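DUF72 domain-containing protein (Thermotoga maritima, PDB 1VPQ) is of unknown function but adopts a TIM-barrel-like fold of the DUF72 family, with a basic pocket that holds a sulfate ion in the crystal. Local coordinates at residues S19-E24 against V29-H34; L48-V53 against Q264-L269; R66-M71 against F79-K84. All coordinates share one frame; numbering follows the deposited sequence.

In the fold
The three contacts sit on one side of an eight-stranded parallel beta/alpha barrel, their centres about 15 to 18 Å apart. Interaction 1 comes first, inside the loop between strand 13-18 and helix 40-46. Interaction 2 joins the turn leading into strand 52-55 to the last helix, 257-270, far along the chain. Interaction 3 is nested inside that span and packs helix 65-72 on strand 80-84. Y31 of interaction 1 touches L48 of interaction 2, and F21 touches M71 of interaction 3. The loop, the turn and the helix layer therefore adjoin one another. Interactions 2 and 3 meet through the neighbouring strands 52-55 and 80-84, where V53 O lies 3.1 Å from T82 N, a probable hydrogen bond.

Interaction 1 of 3, residues S19-E24 against V29-H34; sequences SGFSFE and VVYPEH
The backbone oxygen of F21 takes two hydrogen bonds, one from a side chain and one from the backbone of its own turn. The stronger comes from the hydroxyl of Y31, with Y31 OH to F21 O at 2.8 Å. The donor lies in the carbonyl plane, on a lone pair, and the C=O...OH angle is 133°. F21 O also takes a weak bond from F23 N, at 3.3 Å.

The rest of the contact is made by the edge of the Y31 ring. F21 O and F23 O both lie near the ring plane. CE2 of Y31 comes to 3.4 Å from F21 O, while CD2 of Y31 is 4.0 Å from F23 O. Two carbonyls thus line one edge of the tyrosine, and the hydroxyl reaches the first of them. The Y31 CG stands opposite its own carbonyl carbon and beside the backbone N (chi1 -67°), which sends the ring across to 19-24. CB of F21 is 3.9 Å from Y31 OH, which lies at the edge of the F21 ring. A phenylalanine in place of Y31 would keep the ring but would probably leave F21 O without its side-chain donor and the two parts of the loop less firmly joined.

Both segments belong to the long irregular loop after strand 13-18. Y31 stacks on F40 of helix 40-46, and its ring also meets W26. F21 packs on L41 and Y44 of the same helix and on P63. V29 and V30 touch I260 and A259 of helix 257-270, so the loop lies beside both helices.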
# COMPACT_ATOMS: atom_id res chain seq x y z
N SER A 19 -3.36 5.90 -0.80
CA SER A 19 -2.86 5.60 0.54
C SER A 19 -3.41 6.65 1.48
O SER A 19 -2.91 7.78 1.54
CB SER A 19 -1.33 5.61 0.59
OG SER A 19 -0.79 4.52 -0.14
N GLY A 20 -4.45 6.27 2.21
CA GLY A 20 -5.17 7.20 3.08
C GLY A 20 -6.21 7.98 2.29
O GLY A 20 -6.15 8.07 1.06
N PHE A 21 -7.16 8.53 3.03
CA PHE A 21 -8.21 9.39 2.47
C PHE A 21 -8.36 10.71 3.26
O PHE A 21 -8.99 11.64 2.78
CB PHE A 21 -9.55 8.65 2.49
CG PHE A 21 -10.11 8.45 3.88
CD1 PHE A 21 -10.93 9.42 4.45
CD2 PHE A 21 -9.80 7.32 4.62
CE1 PHE A 21 -11.45 9.25 5.73
CE2 PHE A 21 -10.30 7.15 5.90
CZ PHE A 21 -11.13 8.12 6.45
N SER A 22 -7.80 10.76 4.47
CA SER A 22 -8.07 11.84 5.42
C SER A 22 -6.97 12.90 5.39
O SER A 22 -6.09 12.94 6.25
CB SER A 22 -8.22 11.25 6.83
OG SER A 22 -8.82 12.17 7.72
N PHE A 23 -7.04 13.77 4.37
CA PHE A 23 -6.07 14.85 4.17
C PHE A 23 -6.80 16.18 3.98
O PHE A 23 -7.79 16.24 3.26
CB PHE A 23 -5.21 14.58 2.94
CG PHE A 23 -4.44 13.29 2.98
CD1 PHE A 23 -3.27 13.19 3.72
CD2 PHE A 23 -4.88 12.17 2.28
CE1 PHE A 23 -2.55 11.99 3.76
CE2 PHE A 23 -4.17 10.98 2.31
CZ PHE A 23 -3.00 10.88 3.05
N GLU A 24 -6.29 17.23 4.62
CA GLU A 24 -6.81 18.59 4.45
C GLU A 24 -6.25 19.24 3.17
O GLU A 24 -6.95 20.00 2.51
CB GLU A 24 -6.47 19.44 5.67
CG GLU A 24 -7.17 19.01 6.97
CD GLU A 24 -8.55 19.64 7.14
OE1 GLU A 24 -9.45 19.35 6.33
OE2 GLU A 24 -8.73 20.42 8.11
N VAL A 29 -8.93 20.74 -3.99
CA VAL A 29 -8.20 20.01 -5.00
C VAL A 29 -9.14 18.92 -5.50
O VAL A 29 -9.76 19.10 -6.54
CB VAL A 29 -6.86 19.45 -4.46
CG1 VAL A 29 -6.11 18.64 -5.52
CG2 VAL A 29 -5.97 20.59 -3.95
N VAL A 30 -9.28 17.84 -4.75
CA VAL A 30 -10.27 16.79 -5.08
C VAL A 30 -11.46 16.76 -4.14
O VAL A 30 -12.50 16.18 -4.47
CB VAL A 30 -9.66 15.37 -5.16
CG1 VAL A 30 -8.72 15.27 -6.36
CG2 VAL A 30 -8.95 14.98 -3.87
N TYR A 31 -11.31 17.34 -2.95
CA TYR A 31 -12.43 17.53 -2.04
C TYR A 31 -12.94 18.97 -2.16
O TYR A 31 -12.14 19.90 -2.33
CB TYR A 31 -12.04 17.24 -0.58
CG TYR A 31 -11.71 15.80 -0.25
CD1 TYR A 31 -12.33 14.74 -0.92
CD2 TYR A 31 -10.81 15.50 0.76
CE1 TYR A 31 -12.03 13.42 -0.60
CE2 TYR A 31 -10.51 14.18 1.09
CZ TYR A 31 -11.12 13.14 0.40
OH TYR A 31 -10.82 11.83 0.72
N PRO A 32 -14.27 19.17 -2.04
CA PRO A 32 -14.78 20.53 -2.04
C PRO A 32 -14.18 21.31 -0.89
O PRO A 32 -13.92 20.75 0.18
CB PRO A 32 -16.28 20.35 -1.85
CG PRO A 32 -16.56 18.95 -2.24
CD PRO A 32 -15.36 18.18 -1.87
N GLU A 33 -13.96 22.60 -1.11
CA GLU A 33 -13.39 23.50 -0.10
C GLU A 33 -14.01 23.29 1.28
O GLU A 33 -13.31 23.21 2.29
CB GLU A 33 -13.59 24.95 -0.53
CG GLU A 33 -12.62 25.42 -1.59
CD GLU A 33 -11.31 25.91 -1.01
OE1 GLU A 33 -11.33 26.87 -0.20
OE2 GLU A 33 -10.26 25.35 -1.37
N HIS A 34 -15.34 23.20 1.31
CA HIS A 34 -16.11 23.22 2.55
C HIS A 34 -16.66 21.84 2.96
O HIS A 34 -17.67 21.77 3.67
CB HIS A 34 -17.25 24.24 2.42
CG HIS A 34 -16.80 25.62 2.06
ND1 HIS A 34 -16.14 26.44 2.95
CD2 HIS A 34 -16.92 26.33 0.91
CE1 HIS A 34 -15.87 27.60 2.36
NE2 HIS A 34 -16.33 27.56 1.13

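Interaction 2 of 3, residues L48-V53 against Q264-L269; sequences LGFRIV and QFKKML
With CG opposite the backbone N (chi1 167°), the K266 chain reaches out from its helix and lays CD against F50. It runs nearly straight to CD and then bends at its last two torsions, the final one at -76°. That bend swings CE and NZ away from the ring and onto the backbone of L48 and G49. F50 has its CG beside the backbone N (chi1 -63°), which brings the end of its ring closer to the lysine.

Three atoms of K266 do the touching. CD of K266 packs obliquely against the F50 ring, 4.1 Å from F50 CE1. CE of K266 lies 3.4 Å from L48 O and 3.9 Å from G49 O, two successive carbonyls. NZ of K266 gives a weak hydrogen bond of 3.3 Å to L48 O. L48 O and the ammonium lie over the same face of the F50 ring, the oxygen nearer and over its centre. The ammonium is far from the ring, at most a weak cation-pi attraction.

G49, with positive phi, is the first residue to leave helical angles after the preceding helix. A side chain there would come very close to K266 CE.

K266 also touches V16, and L269 touches V14 and V16, of strand 13-18. The ring of F50 meets that of Y44. This is the arrangement of a beta/alpha barrel at its closure: the last helix packs outside the first strand and reaches the turn that leads into the second.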
# COMPACT_ATOMS: atom_id res chain seq x y z
N LEU A 48 -15.94 10.17 -5.54
CA LEU A 48 -14.71 9.87 -6.28
C LEU A 48 -14.67 8.42 -6.80
O LEU A 48 -13.93 8.11 -7.73
CB LEU A 48 -13.46 10.16 -5.44
CG LEU A 48 -13.30 11.58 -4.88
CD1 LEU A 48 -11.99 11.70 -4.12
CD2 LEU A 48 -13.36 12.61 -5.98
N GLY A 49 -15.46 7.54 -6.19
CA GLY A 49 -15.74 6.21 -6.76
C GLY A 49 -14.68 5.15 -6.52
O GLY A 49 -14.71 4.08 -7.13
N PHE A 50 -13.75 5.44 -5.61
CA PHE A 50 -12.74 4.46 -5.21
C PHE A 50 -13.36 3.37 -4.34
O PHE A 50 -14.05 3.68 -3.36
CB PHE A 50 -11.62 5.14 -4.44
CG PHE A 50 -10.86 6.15 -5.24
CD1 PHE A 50 -10.24 5.78 -6.43
CD2 PHE A 50 -10.73 7.46 -4.79
CE1 PHE A 50 -9.54 6.70 -7.16
CE2 PHE A 50 -10.03 8.39 -5.53
CZ PHE A 50 -9.43 8.01 -6.72
N ARG A 51 -13.08 2.11 -4.67
CA ARG A 51 -13.65 0.95 -3.97
C ARG A 51 -12.67 0.34 -2.96
O ARG A 51 -12.94 -0.71 -2.38
CB ARG A 51 -14.05 -0.10 -5.00
CG ARG A 51 -15.08 0.39 -6.02
CD ARG A 51 -16.47 -0.13 -5.71
NE ARG A 51 -16.49 -1.60 -5.70
CZ ARG A 51 -16.51 -2.37 -6.79
NH1 ARG A 51 -16.53 -1.83 -8.01
NH2 ARG A 51 -16.52 -3.69 -6.64
N ILE A 52 -11.53 0.99 -2.76
CA ILE A 52 -10.49 0.49 -1.87
C ILE A 52 -9.63 1.64 -1.38
O ILE A 52 -9.50 2.67 -2.06
CB ILE A 52 -9.63 -0.62 -2.57
CG1 ILE A 52 -8.90 -1.48 -1.54
CG2 ILE A 52 -8.63 -0.01 -3.57
CD1 ILE A 52 -8.25 -2.74 -2.12
N VAL A 53 -9.05 1.47 -0.19
CA VAL A 53 -8.08 2.42 0.34
C VAL A 53 -7.08 1.64 1.17
O VAL A 53 -7.42 0.63 1.77
CB VAL A 53 -8.77 3.56 1.16
CG1 VAL A 53 -9.44 3.02 2.43
CG2 VAL A 53 -7.78 4.66 1.52
N GLN A 264 -7.20 9.50 -12.70
CA GLN A 264 -6.78 9.38 -14.10
C GLN A 264 -6.62 7.92 -14.46
O GLN A 264 -7.06 7.46 -15.50
CB GLN A 264 -5.46 10.09 -14.34
CG GLN A 264 -5.55 11.59 -14.37
CD GLN A 264 -4.18 12.24 -14.35
OE1 GLN A 264 -3.53 12.31 -13.32
NE2 GLN A 264 -3.75 12.73 -15.50
N PHE A 265 -5.97 7.19 -13.56
CA PHE A 265 -5.75 5.75 -13.72
C PHE A 265 -7.07 4.97 -13.75
O PHE A 265 -7.25 4.07 -14.57
CB PHE A 265 -4.87 5.25 -12.57
CG PHE A 265 -4.25 3.91 -12.83
CD1 PHE A 265 -3.07 3.82 -13.54
CD2 PHE A 265 -4.83 2.76 -12.34
CE1 PHE A 265 -2.48 2.61 -13.77
CE2 PHE A 265 -4.25 1.54 -12.57
CZ PHE A 265 -3.07 1.46 -13.29
N LYS A 266 -7.97 5.33 -12.84
CA LYS A 266 -9.29 4.70 -12.73
C LYS A 266 -10.10 4.86 -14.02
O LYS A 266 -10.80 3.93 -14.46
CB LYS A 266 -10.04 5.28 -11.53
CG LYS A 266 -11.52 4.96 -11.45
CD LYS A 266 -12.10 5.42 -10.12
CE LYS A 266 -13.50 5.98 -10.28
NZ LYS A 266 -13.49 7.35 -10.87
N LYS A 267 -10.01 6.04 -14.62
CA LYS A 267 -10.59 6.35 -15.92
C LYS A 267 -10.06 5.40 -17.01
O LYS A 267 -10.83 4.92 -17.84
CB LYS A 267 -10.28 7.80 -16.29
CG LYS A 267 -10.84 8.27 -17.63
CD LYS A 267 -9.88 8.05 -18.80
CE LYS A 267 -10.45 8.63 -20.09
NZ LYS A 267 -9.57 8.42 -21.27
N MET A 268 -8.75 5.17 -17.00
CA MET A 268 -8.13 4.27 -17.97
C MET A 268 -8.69 2.85 -17.84
O MET A 268 -8.97 2.18 -18.84
CB MET A 268 -6.62 4.26 -17.81
CG MET A 268 -5.96 5.58 -18.16
SD MET A 268 -4.17 5.55 -17.92
CE MET A 268 -3.79 7.27 -18.25
N LEU A 269 -8.85 2.40 -16.60
CA LEU A 269 -9.43 1.09 -16.31
C LEU A 269 -10.85 0.97 -16.85
O LEU A 269 -11.24 -0.09 -17.33
CB LEU A 269 -9.42 0.81 -14.81
CG LEU A 269 -8.03 0.60 -14.20
CD1 LEU A 269 -7.98 0.98 -12.72
CD2 LEU A 269 -7.57 -0.83 -14.40

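Interaction 3 of 3, residues R66-M71 against F79-K84; sequences RSFVQM and FYFTVK. With SO4 (sulfate ion), chain B.
F68 reaches from helix 65-72 to F81 of strand 80-84, its CB aimed at the sheet. CG is opposite the backbone N (chi1 -175°), which carries the ring straight out from the helix. CB and CG meet nothing on the strand. The contact starts at the far end of the ring. CE2 of F68 comes over one face of the F81 ring, offset toward its rim, and lies 3.9 Å from both CZ and CE1 of F81. CZ of F68 is 4.2 Å from CD1 of F81. The pair is T-shaped: the edge of F68 is turned to the face of F81, with planes at 76° and centroids 5.2 Å apart.

The two rings lie in the layer between helix and sheet of a beta-alpha-beta unit made of strand 52-55, helix 65-72 and strand 80-84. Here the helix lies outside the barrel wall. F68 also packs on L55 and meets the ring of F57, while F81 rests on V53, so both rings are buried.

At the C-terminal end of strand 80-84, the end where TIM barrels usually carry their active sites, K84 runs extended beyond CG. NZ of K84 donates to O4 of a sulfate ion at 2.7 Å, and also bonds to Q126. R157, R203 and Y220 bind the same sulfate, which probably came from the crystallisation liquor.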
# COMPACT_ATOMS: atom_id res chain seq x y z
N ARG A 66 -10.58 3.22 16.19
CA ARG A 66 -11.94 3.26 16.74
C ARG A 66 -12.90 3.99 15.81
O ARG A 66 -13.95 3.45 15.43
CB ARG A 66 -11.94 3.95 18.11
N SER A 67 -12.54 5.21 15.43
CA SER A 67 -13.37 6.04 14.55
C SER A 67 -13.55 5.45 13.16
O SER A 67 -14.53 5.74 12.49
CB SER A 67 -12.79 7.45 14.42
OG SER A 67 -12.90 8.15 15.66
N PHE A 68 -12.61 4.62 12.73
CA PHE A 68 -12.74 3.90 11.47
C PHE A 68 -13.76 2.76 11.56
O PHE A 68 -14.63 2.62 10.70
CB PHE A 68 -11.40 3.35 11.00
CG PHE A 68 -11.45 2.71 9.64
CD1 PHE A 68 -11.56 3.51 8.50
CD2 PHE A 68 -11.42 1.33 9.50
CE1 PHE A 68 -11.62 2.93 7.24
CE2 PHE A 68 -11.48 0.74 8.23
CZ PHE A 68 -11.58 1.54 7.10
N VAL A 69 -13.66 1.96 12.62
CA VAL A 69 -14.53 0.80 12.83
C VAL A 69 -16.01 1.21 13.06
O VAL A 69 -16.92 0.49 12.63
CB VAL A 69 -14.00 -0.08 13.99
CG1 VAL A 69 -14.97 -1.20 14.34
CG2 VAL A 69 -12.65 -0.68 13.62
N GLN A 70 -16.24 2.34 13.71
CA GLN A 70 -17.59 2.89 13.86
C GLN A 70 -18.13 3.44 12.54
O GLN A 70 -19.29 3.24 12.18
CB GLN A 70 -17.61 3.99 14.92
CG GLN A 70 -17.26 3.51 16.33
CD GLN A 70 -17.03 4.66 17.31
OE1 GLN A 70 -17.22 5.83 16.97
NE2 GLN A 70 -16.61 4.32 18.52
N MET A 71 -17.25 4.13 11.81
CA MET A 71 -17.58 4.72 10.51
C MET A 71 -17.76 3.66 9.41
O MET A 71 -18.33 3.93 8.35
CB MET A 71 -16.46 5.70 10.12
CG MET A 71 -16.78 6.73 9.05
SD MET A 71 -15.60 8.13 9.07
CE MET A 71 -14.02 7.28 9.10
N PHE A 79 -16.96 -1.96 -0.14
CA PHE A 79 -15.80 -1.11 0.09
C PHE A 79 -14.80 -1.88 0.92
O PHE A 79 -15.14 -2.41 1.98
CB PHE A 79 -16.18 0.20 0.76
CG PHE A 79 -15.06 1.20 0.79
CD1 PHE A 79 -14.68 1.87 -0.37
CD2 PHE A 79 -14.37 1.47 1.96
CE1 PHE A 79 -13.64 2.79 -0.36
CE2 PHE A 79 -13.33 2.39 1.99
CZ PHE A 79 -12.97 3.05 0.82
N TYR A 80 -13.56 -1.91 0.44
CA TYR A 80 -12.51 -2.76 0.98
C TYR A 80 -11.30 -1.94 1.37
O TYR A 80 -11.19 -0.77 1.03
CB TYR A 80 -12.08 -3.78 -0.07
CG TYR A 80 -13.22 -4.60 -0.60
CD1 TYR A 80 -13.72 -5.69 0.12
CD2 TYR A 80 -13.81 -4.29 -1.82
CE1 TYR A 80 -14.77 -6.44 -0.38
CE2 TYR A 80 -14.86 -5.04 -2.31
CZ TYR A 80 -15.33 -6.11 -1.59
OH TYR A 80 -16.38 -6.84 -2.09
N PHE A 81 -10.38 -2.56 2.09
CA PHE A 81 -9.13 -1.89 2.37
C PHE A 81 -7.97 -2.85 2.55
O PHE A 81 -8.16 -4.06 2.66
CB PHE A 81 -9.29 -0.94 3.58
CG PHE A 81 -9.62 -1.62 4.87
CD1 PHE A 81 -10.91 -2.08 5.12
CD2 PHE A 81 -8.65 -1.79 5.85
CE1 PHE A 81 -11.21 -2.70 6.32
CE2 PHE A 81 -8.95 -2.41 7.06
CZ PHE A 81 -10.22 -2.87 7.29
N THR A 82 -6.77 -2.28 2.50
CA THR A 82 -5.53 -2.97 2.86
C THR A 82 -4.91 -2.21 4.02
O THR A 82 -5.18 -1.02 4.22
CB THR A 82 -4.53 -3.00 1.71
OG1 THR A 82 -4.18 -1.66 1.34
CG2 THR A 82 -5.11 -3.73 0.50
N VAL A 83 -4.07 -2.89 4.80
CA VAL A 83 -3.56 -2.32 6.05
C VAL A 83 -2.07 -2.56 6.20
O VAL A 83 -1.58 -3.65 5.92
CB VAL A 83 -4.28 -2.90 7.30
CG1 VAL A 83 -4.06 -2.02 8.53
CG2 VAL A 83 -5.75 -3.02 7.06
N LYS A 84 -1.35 -1.55 6.68
CA LYS A 84 0.06 -1.71 7.03
C LYS A 84 0.20 -2.43 8.38
O LYS A 84 -0.54 -2.14 9.33
CB LYS A 84 0.77 -0.35 7.09
CG LYS A 84 1.22 0.17 5.74
CD LYS A 84 2.21 1.31 5.91
CE LYS A 84 2.88 1.68 4.59
NZ LYS A 84 3.96 2.70 4.78
S SO4 B . 5.77 4.44 2.13
O1 SO4 B . 6.40 3.28 1.52
O2 SO4 B . 6.51 4.85 3.32
O3 SO4 B . 5.77 5.53 1.16
O4 SO4 B . 4.41 4.09 2.54